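Side-chain contacts in odorant binding protein (AGAP007287-PA) (Anopheles gambiae, PDB 3PM2), which binds hydrophobic odorants and is thought to aid their capture and transport through the aqueous fluid surrounding olfactory sensory dendrites: residues W92-I95 / T96-I100; L80-D83 / S84-S87; T155-D158 / D159-K162. One frame throughout, in Å; residues are numbered along the deposited sequence.

The three contacts illustrate how local side-chain contacts change with position along a helix. Contact 1, in the opening turns of helix 92-109, and contact 2, near the C-terminal end of helix 74-85, have centres about 10 Å apart and touch: Thr96 packs on Tyr81 and Asn93 on Leu82. Each has a buried side and an exposed one; one hydroxyl in contact 1 and two in contact 2 bond to backbone carbonyls. Contact 3 is a surface contact at the N-terminus of helix 158-167, its centre about 23 Å from that of contact 1 and about 26 Å from that of contact 2. There a side-chain amide caps the helix, and a disulfide half-cystine supplies the contact's buried residue.

Contact 1: residues W92-I95 / T96-I100; sequences WNKI and TLDAI
The opening turns of helix 92-109 bring Trp92-Ile95 and Thr96-Ile100 together by i to i+4 contacts, the repeat that gives an alpha-helix its buried and exposed faces. At the buried face, the carbonyl of Trp92 is gripped twice by Thr96. Thr96 N donates to Trp92 O over 2.9 Å, and Thr96 OG1 to the same oxygen over 2.7 Å, the two donors arriving from opposite faces of the carbonyl plane. The first torsion of Thr96 (chi1 -59°) sets OG1 beside its own backbone N, and this folds the hydroxyl back along the helix and satisfies it within a buried residue. Ile95 adds its CD1 over one face of the Trp92 indole, toward the rim.

On the exposed face no side-chain hydrogen bond or salt bridge forms between the two segments. A methyl of Leu97, CD1, rests 3.5 Å from Asn93 OD1. Lys94 curls at chi2 and chi3 so that its CE lies 3.6 Å from Asp98 OD1, but Lys94 NZ stays 4.8 Å from Asp98 OD1, so any attraction is probably weak. The backbone bonds Asp98 N to Lys94 O and Ala99 N to Ile95 O continue the helix. Thr96 and Ala99 also pack on helix 133-147, through Leu145 and Met141 respectively. Such a split is typical of an amphipathic helix in the largely helical fold of the PBP/GOBP family.

Contact 2: residues L80-D83 / S84-S87; sequences LYLD and STKS. Unlike the reference sequence in segment 80-83: Asp83 (reference Ala).
A local contact near the C-terminal end of helix 74-85 joins Leu80-Asp83 to Ser84-Ser87, and its motif is the hydroxyl that folds back onto a carbonyl of the preceding helical turn. Ser84 OG donates to Tyr81 O over 2.6 Å, lying in the carbonyl plane on a lone pair. Thr85 OG1 bonds to Leu82 O over 2.8 Å, reaching it from well off the C=O direction (118°) and tilted from the plane. In both residues the hydroxyl sits between the backbone N and the carbonyl carbon (chi1 72° in Ser84), which aims it back at the chain three residues earlier.

The backbone hydrogen bonds lengthen or weaken here. Ser84 N still bonds to Leu80 O at 3.3 Å, whereas Thr85 N makes weak bonds to both Tyr81 O and Leu82 O, and Lys86 N a weak one to Asp83 O. Ser84 OG has a second tie, to Phe23 N, linking the helix to a loop whose Pro22 also packs on Thr85. On the exposed side, Asp83, an alanine in the reference sequence, runs alongside Lys86, both pointing the same way; Lys86 NZ remains 4.3 Å from Asp83 OD1, beyond a salt bridge.

Contact 3: residues T155-D158 / D159-K162; sequences TVND and DCNK
The backbone changes from extended at Asn157 (phi -144°, psi 169°) to helical at Asp158, and the change sets Asn157 at the N-cap of helix 158-167, within reach of Cys160 N. The motif is an N-cap. Asn157 stands just before the helix, and its side-chain OD1 accepts from Cys160 N over 3.0 Å, supplying an acceptor to an amide for which the helix has no earlier carbonyl. The first torsion (chi1 66°) wedges the carboxamide between its own backbone N and carbonyl carbon, turning OD1 in toward the turn. The donor lies somewhat tilted from the plane of the amide.

Regular helical bonding takes over at once. Asn161 N donates to Asn157 O, and Lys162 N donates to Asp158 O. The aliphatic start of the Lys162 chain follows this last carbonyl, with CG 3.4 Å from Asp158 O, while the chain continues extended beyond it. Asp158 and Asp159 place two carboxylates beside the first turn, where their negative charge would probably be favoured by the positive end of the helix dipole.

Cys160 is the buried member of the contact and ties it to the fold through its disulfide to Cys18. The incoming loop reaches the same region: Thr155 OG1 bonds to Glu17 O, and the backbone of Thr155 pairs with that of Cys18, so bridge and hydrogen bonds hold the loop and the helix start to one stretch. Lys13, from the same N-terminal region as Glu17 and Cys18, touches Asp159 and Cys160. Asn157 OD1 also lies 3.2 Å from Cys160 SG, while Thr155 O comes within 3.2 Å of Cys160 CB.

Contact 1: residues W92-I95 / T96-I100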
ATOM      1  N   TRP A  92      13.730  11.614   5.619  1.00 21.58           N
ATOM      2  CA  TRP A  92      13.133  10.322   5.279  1.00 20.03           C
ATOM      3  C   TRP A  92      13.534   9.116   6.118  1.00 23.47           C
ATOM      4  O   TRP A  92      12.719   8.205   6.253  1.00 21.79           O
ATOM      5  CB  TRP A  92      13.235  10.043   3.789  1.00 17.94           C
ATOM      6  CG  TRP A  92      12.348  10.929   2.953  1.00 17.70           C
ATOM      7  CD1 TRP A  92      12.754  11.902   2.087  1.00 20.52           C
ATOM      8  CD2 TRP A  92      10.907  10.901   2.878  1.00 16.90           C
ATOM      9  NE1 TRP A  92      11.662  12.477   1.469  1.00 20.32           N
ATOM     10  CE2 TRP A  92      10.515  11.910   1.966  1.00 21.31           C
ATOM     11  CE3 TRP A  92       9.907  10.181   3.560  1.00 17.86           C
ATOM     12  CZ2 TRP A  92       9.176  12.162   1.652  1.00 20.38           C
ATOM     13  CZ3 TRP A  92       8.568  10.425   3.239  1.00 19.40           C
ATOM     14  CH2 TRP A  92       8.214  11.415   2.308  1.00 19.80           C
ATOM     15  N   ASN A  93      14.737   9.118   6.727  1.00 20.50           N
ATOM     16  CA  ASN A  93      15.184   8.002   7.571  1.00 20.65           C
ATOM     17  C   ASN A  93      14.200   7.739   8.714  1.00 25.56           C
ATOM     18  O   ASN A  93      13.637   6.639   8.786  1.00 23.66           O
ATOM     19  CB  ASN A  93      16.601   8.235   8.112  1.00 20.99           C
ATOM     20  CG  ASN A  93      17.120   7.063   8.893  1.00 35.23           C
ATOM     21  OD1 ASN A  93      17.047   7.024  10.125  1.00 37.24           O
ATOM     22  ND2 ASN A  93      17.600   6.062   8.184  1.00 24.80           N
ATOM     23  N   LYS A  94      13.973   8.767   9.573  1.00 23.22           N
ATOM     24  CA  LYS A  94      13.062   8.691  10.717  1.00 23.85           C
ATOM     25  C   LYS A  94      11.616   8.529  10.297  1.00 24.96           C
ATOM     26  O   LYS A  94      10.897   7.772  10.940  1.00 24.82           O
ATOM     27  CB  LYS A  94      13.194   9.916  11.643  1.00 29.18           C
ATOM     28  CG  LYS A  94      12.774   9.637  13.088  1.00 46.85           C
ATOM     29  CD  LYS A  94      13.886   8.930  13.875  1.00 62.36           C
ATOM     30  CE  LYS A  94      13.398   7.653  14.513  1.00 72.87           C
ATOM     31  NZ  LYS A  94      14.520   6.718  14.801  1.00 82.15           N
ATOM     32  N   ILE A  95      11.176   9.257   9.252  1.00 19.85           N
ATOM     33  CA  ILE A  95       9.801   9.167   8.767  1.00 18.42           C
ATOM     34  C   ILE A  95       9.518   7.718   8.362  1.00 21.18           C
ATOM     35  O   ILE A  95       8.511   7.164   8.782  1.00 20.17           O
ATOM     36  CB  ILE A  95       9.540  10.148   7.599  1.00 20.65           C
ATOM     37  CG1 ILE A  95       9.649  11.627   8.070  1.00 19.22           C
ATOM     38  CG2 ILE A  95       8.180   9.860   6.970  1.00 18.94           C
ATOM     39  CD1 ILE A  95       9.480  12.683   6.903  1.00 17.19           C
ATOM     40  N   THR A  96      10.463   7.098   7.633  1.00 18.07           N
ATOM     41  CA  THR A  96      10.356   5.706   7.166  1.00 18.47           C
ATOM     42  C   THR A  96      10.333   4.727   8.319  1.00 21.60           C
ATOM     43  O   THR A  96       9.414   3.906   8.389  1.00 18.73           O
ATOM     44  CB  THR A  96      11.417   5.398   6.094  1.00 21.39           C
ATOM     45  OG1 THR A  96      11.232   6.295   5.001  1.00 21.23           O
ATOM     46  CG2 THR A  96      11.335   3.966   5.572  1.00 20.05           C
ATOM     47  N   LEU A  97      11.293   4.840   9.261  1.00 20.86           N
ATOM     48  CA  LEU A  97      11.317   3.957  10.437  1.00 20.85           C
ATOM     49  C   LEU A  97      10.017   4.070  11.266  1.00 23.83           C
ATOM     50  O   LEU A  97       9.448   3.046  11.628  1.00 21.78           O
ATOM     51  CB  LEU A  97      12.552   4.222  11.301  1.00 21.50           C
ATOM     52  CG  LEU A  97      13.896   3.824  10.689  1.00 26.82           C
ATOM     53  CD1 LEU A  97      15.045   4.492  11.443  1.00 28.00           C
ATOM     54  CD2 LEU A  97      14.093   2.301  10.711  1.00 28.81           C
ATOM     55  N   ASP A  98       9.514   5.310  11.489  1.00 20.24           N
ATOM     56  CA  ASP A  98       8.266   5.539  12.212  1.00 20.06           C
ATOM     57  C   ASP A  98       7.076   4.927  11.455  1.00 21.89           C
ATOM     58  O   ASP A  98       6.215   4.307  12.082  1.00 20.21           O
ATOM     59  CB  ASP A  98       8.020   7.044  12.457  1.00 22.52           C
ATOM     60  CG  ASP A  98       8.924   7.725  13.496  1.00 38.03           C
ATOM     61  OD1 ASP A  98       9.830   7.045  14.048  1.00 40.17           O
ATOM     62  OD2 ASP A  98       8.731   8.943  13.747  1.00 42.51           O
ATOM     63  N   ALA A  99       7.044   5.091  10.112  1.00 16.98           N
ATOM     64  CA  ALA A  99       5.965   4.557   9.267  1.00 16.31           C
ATOM     65  C   ALA A  99       5.899   3.020   9.370  1.00 19.51           C
ATOM     66  O   ALA A  99       4.817   2.486   9.574  1.00 18.63           O
ATOM     67  CB  ALA A  99       6.181   4.978   7.827  1.00 16.77           C
ATOM     68  N   ILE A 100       7.058   2.340   9.327  1.00 18.01           N
ATOM     69  CA  ILE A 100       7.141   0.876   9.446  1.00 17.19           C
ATOM     70  C   ILE A 100       6.627   0.419  10.815  1.00 20.92           C
ATOM     71  O   ILE A 100       5.820  -0.509  10.890  1.00 19.56           O
ATOM     72  CB  ILE A 100       8.566   0.349   9.133  1.00 19.12           C
ATOM     73  CG1 ILE A 100       8.972   0.624   7.674  1.00 18.24           C
ATOM     74  CG2 ILE A 100       8.677  -1.162   9.460  1.00 19.14           C
ATOM     75  CD1 ILE A 100      10.473   0.477   7.397  1.00 19.23           C
TER

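Contact 2: residues L80-D83 / S84-S87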
ATOM      1  N   LEU A  80      15.043  -2.726   2.595  1.00 20.19           N
ATOM      2  CA  LEU A  80      14.637  -2.238   1.267  1.00 19.86           C
ATOM      3  C   LEU A  80      14.171  -0.799   1.285  1.00 21.64           C
ATOM      4  O   LEU A  80      14.608  -0.023   0.440  1.00 21.27           O
ATOM      5  CB  LEU A  80      13.584  -3.132   0.607  1.00 20.49           C
ATOM      6  CG  LEU A  80      14.077  -4.473   0.101  1.00 27.94           C
ATOM      7  CD1 LEU A  80      12.909  -5.324  -0.350  1.00 28.66           C
ATOM      8  CD2 LEU A  80      15.112  -4.306  -1.024  1.00 32.59           C
ATOM      9  N   TYR A  81      13.258  -0.434   2.232  1.00 17.96           N
ATOM     10  CA  TYR A  81      12.813   0.956   2.328  1.00 16.58           C
ATOM     11  C   TYR A  81      13.977   1.882   2.627  1.00 22.35           C
ATOM     12  O   TYR A  81      14.155   2.865   1.912  1.00 20.91           O
ATOM     13  CB  TYR A  81      11.737   1.114   3.399  1.00 16.46           C
ATOM     14  CG  TYR A  81      10.340   0.937   2.873  1.00 15.57           C
ATOM     15  CD1 TYR A  81       9.803   1.826   1.950  1.00 16.04           C
ATOM     16  CD2 TYR A  81       9.529  -0.097   3.337  1.00 15.08           C
ATOM     17  CE1 TYR A  81       8.511   1.654   1.452  1.00 15.11           C
ATOM     18  CE2 TYR A  81       8.250  -0.288   2.842  1.00 15.96           C
ATOM     19  CZ  TYR A  81       7.734   0.601   1.915  1.00 17.13           C
ATOM     20  OH  TYR A  81       6.457   0.386   1.452  1.00 18.24           O
ATOM     21  N   LEU A  82      14.846   1.513   3.608  1.00 20.96           N
ATOM     22  CA  LEU A  82      16.021   2.320   3.939  1.00 22.76           C
ATOM     23  C   LEU A  82      16.992   2.467   2.779  1.00 27.99           C
ATOM     24  O   LEU A  82      17.601   3.536   2.638  1.00 27.28           O
ATOM     25  CB  LEU A  82      16.753   1.857   5.210  1.00 24.35           C
ATOM     26  CG  LEU A  82      16.061   2.132   6.557  1.00 30.76           C
ATOM     27  CD1 LEU A  82      16.967   1.711   7.703  1.00 32.09           C
ATOM     28  CD2 LEU A  82      15.695   3.606   6.716  1.00 31.82           C
ATOM     29  N   ASP A  83      17.130   1.437   1.947  1.00 25.40           N
ATOM     30  CA  ASP A  83      17.931   1.543   0.730  1.00 25.07           C
ATOM     31  C   ASP A  83      17.456   2.670  -0.155  1.00 26.26           C
ATOM     32  O   ASP A  83      18.225   3.432  -0.589  1.00 25.68           O
ATOM     33  CB  ASP A  83      17.981   0.271  -0.122  1.00 28.01           C
ATOM     34  CG  ASP A  83      18.968   0.387  -1.370  1.00 48.16           C
ATOM     35  OD1 ASP A  83      20.202   0.476  -1.178  1.00 51.16           O
ATOM     36  OD2 ASP A  83      18.528   0.332  -2.547  1.00 55.76           O
ATOM     37  N   SER A  84      16.156   2.764  -0.404  1.00 22.02           N
ATOM     38  CA  SER A  84      15.620   3.840  -1.249  1.00 20.71           C
ATOM     39  C   SER A  84      15.859   5.252  -0.670  1.00 23.66           C
ATOM     40  O   SER A  84      15.951   6.208  -1.441  1.00 23.41           O
ATOM     41  CB  SER A  84      14.139   3.626  -1.539  1.00 23.46           C
ATOM     42  OG  SER A  84      13.342   3.871  -0.390  1.00 24.64           O
ATOM     43  N   THR A  85      15.974   5.374   0.668  1.00 18.82           N
ATOM     44  CA  THR A  85      16.161   6.672   1.354  1.00 18.52           C
ATOM     45  C   THR A  85      17.602   7.188   1.384  1.00 23.99           C
ATOM     46  O   THR A  85      17.801   8.360   1.704  1.00 22.28           O
ATOM     47  CB  THR A  85      15.589   6.634   2.799  1.00 25.37           C
ATOM     48  OG1 THR A  85      16.444   5.840   3.629  1.00 23.75           O
ATOM     49  CG2 THR A  85      14.167   6.113   2.861  1.00 19.33           C
ATOM     50  N   LYS A  86      18.607   6.329   1.078  1.00 22.70           N
ATOM     51  CA  LYS A  86      20.026   6.683   1.183  1.00 23.12           C
ATOM     52  C   LYS A  86      20.443   7.939   0.410  1.00 28.11           C
ATOM     53  O   LYS A  86      21.340   8.653   0.862  1.00 29.22           O
ATOM     54  CB  LYS A  86      20.949   5.478   0.910  1.00 24.66           C
ATOM     55  CG  LYS A  86      21.016   5.035  -0.551  1.00 39.85           C
ATOM     56  CD  LYS A  86      21.697   3.681  -0.707  1.00 51.12           C
ATOM     57  CE  LYS A  86      21.489   3.086  -2.078  1.00 63.42           C
ATOM     58  NZ  LYS A  86      22.467   3.583  -3.074  1.00 73.32           N
ATOM     59  N   SER A  87      19.800   8.211  -0.747  1.00 25.02           N
ATOM     60  CA  SER A  87      20.110   9.401  -1.541  1.00 25.59           C
ATOM     61  C   SER A  87      18.981  10.435  -1.503  1.00 29.51           C
ATOM     62  O   SER A  87      19.021  11.443  -2.225  1.00 30.55           O
ATOM     63  CB  SER A  87      20.515   9.024  -2.963  1.00 30.55           C
ATOM     64  OG  SER A  87      21.703   8.250  -2.947  1.00 38.04           O
TER

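Contact 3: residues T155-D158 / D159-K162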
ATOM      1  N   THR A 155       4.582  19.395  -3.445  1.00 19.79           N
ATOM      2  CA  THR A 155       4.114  20.380  -4.432  1.00 19.53           C
ATOM      3  C   THR A 155       2.767  20.928  -3.925  1.00 24.11           C
ATOM      4  O   THR A 155       1.796  20.179  -3.843  1.00 23.52           O
ATOM      5  CB  THR A 155       4.015  19.718  -5.822  1.00 25.77           C
ATOM      6  OG1 THR A 155       5.275  19.139  -6.171  1.00 27.36           O
ATOM      7  CG2 THR A 155       3.578  20.681  -6.905  1.00 24.56           C
ATOM      8  N   VAL A 156       2.737  22.212  -3.541  1.00 21.53           N
ATOM      9  CA  VAL A 156       1.545  22.849  -2.988  1.00 20.87           C
ATOM     10  C   VAL A 156       0.679  23.432  -4.097  1.00 24.91           C
ATOM     11  O   VAL A 156       0.827  24.592  -4.470  1.00 25.23           O
ATOM     12  CB  VAL A 156       1.889  23.849  -1.847  1.00 24.93           C
ATOM     13  CG1 VAL A 156       0.632  24.466  -1.231  1.00 25.02           C
ATOM     14  CG2 VAL A 156       2.743  23.176  -0.770  1.00 23.79           C
ATOM     15  N   ASN A 157      -0.216  22.588  -4.662  1.00 22.34           N
ATOM     16  CA  ASN A 157      -1.171  23.010  -5.689  1.00 23.16           C
ATOM     17  C   ASN A 157      -2.495  22.270  -5.493  1.00 29.15           C
ATOM     18  O   ASN A 157      -2.559  21.347  -4.681  1.00 24.65           O
ATOM     19  CB  ASN A 157      -0.606  22.881  -7.125  1.00 26.01           C
ATOM     20  CG  ASN A 157      -0.311  21.496  -7.636  1.00 40.02           C
ATOM     21  OD1 ASN A 157      -0.623  20.500  -7.015  1.00 33.58           O
ATOM     22  ND2 ASN A 157       0.231  21.404  -8.835  1.00 33.14           N
ATOM     23  N   ASP A 158      -3.549  22.700  -6.198  1.00 28.66           N
ATOM     24  CA  ASP A 158      -4.890  22.115  -6.121  1.00 30.07           C
ATOM     25  C   ASP A 158      -4.936  20.635  -6.394  1.00 31.83           C
ATOM     26  O   ASP A 158      -5.654  19.912  -5.690  1.00 31.92           O
ATOM     27  CB  ASP A 158      -5.860  22.848  -7.079  1.00 33.08           C
ATOM     28  CG  ASP A 158      -6.268  24.234  -6.619  1.00 44.26           C
ATOM     29  OD1 ASP A 158      -5.953  24.592  -5.462  1.00 44.16           O
ATOM     30  OD2 ASP A 158      -6.914  24.961  -7.412  1.00 48.45           O
ATOM     31  N   ASP A 159      -4.211  20.175  -7.428  1.00 26.69           N
ATOM     32  CA  ASP A 159      -4.217  18.764  -7.799  1.00 27.12           C
ATOM     33  C   ASP A 159      -3.579  17.875  -6.742  1.00 27.55           C
ATOM     34  O   ASP A 159      -4.083  16.776  -6.470  1.00 24.88           O
ATOM     35  CB  ASP A 159      -3.564  18.568  -9.158  1.00 30.14           C
ATOM     36  CG  ASP A 159      -4.450  18.948 -10.326  1.00 38.23           C
ATOM     37  OD1 ASP A 159      -5.573  19.467 -10.089  1.00 40.50           O
ATOM     38  OD2 ASP A 159      -4.023  18.748 -11.468  1.00 45.67           O
ATOM     39  N   CYS A 160      -2.491  18.362  -6.129  1.00 23.05           N
ATOM     40  CA  CYS A 160      -1.836  17.616  -5.058  1.00 23.18           C
ATOM     41  C   CYS A 160      -2.641  17.687  -3.775  1.00 22.49           C
ATOM     42  O   CYS A 160      -2.565  16.756  -2.997  1.00 21.86           O
ATOM     43  CB  CYS A 160      -0.393  18.075  -4.868  1.00 24.61           C
ATOM     44  SG  CYS A 160       0.693  17.641  -6.256  1.00 29.82           S
ATOM     45  N   ASN A 161      -3.441  18.764  -3.558  1.00 20.53           N
ATOM     46  CA  ASN A 161      -4.359  18.835  -2.402  1.00 21.47           C
ATOM     47  C   ASN A 161      -5.410  17.713  -2.582  1.00 24.90           C
ATOM     48  O   ASN A 161      -5.745  17.032  -1.610  1.00 23.17           O
ATOM     49  CB  ASN A 161      -5.080  20.188  -2.278  1.00 23.30           C
ATOM     50  CG  ASN A 161      -5.934  20.271  -1.030  1.00 27.53           C
ATOM     51  OD1 ASN A 161      -5.516  19.920   0.076  1.00 29.11           O
ATOM     52  ND2 ASN A 161      -7.171  20.654  -1.179  1.00 25.14           N
ATOM     53  N   LYS A 162      -5.907  17.527  -3.827  1.00 21.71           N
ATOM     54  CA  LYS A 162      -6.894  16.465  -4.147  1.00 20.82           C
ATOM     55  C   LYS A 162      -6.302  15.070  -3.897  1.00 22.62           C
ATOM     56  O   LYS A 162      -6.967  14.201  -3.319  1.00 21.48           O
ATOM     57  CB  LYS A 162      -7.404  16.608  -5.579  1.00 24.60           C
ATOM     58  CG  LYS A 162      -8.329  17.821  -5.759  1.00 31.01           C
ATOM     59  CD  LYS A 162      -8.738  17.988  -7.202  1.00 41.39           C
ATOM     60  CE  LYS A 162      -9.367  19.339  -7.442  1.00 58.75           C
ATOM     61  NZ  LYS A 162      -9.560  19.592  -8.893  1.00 75.78           N
TER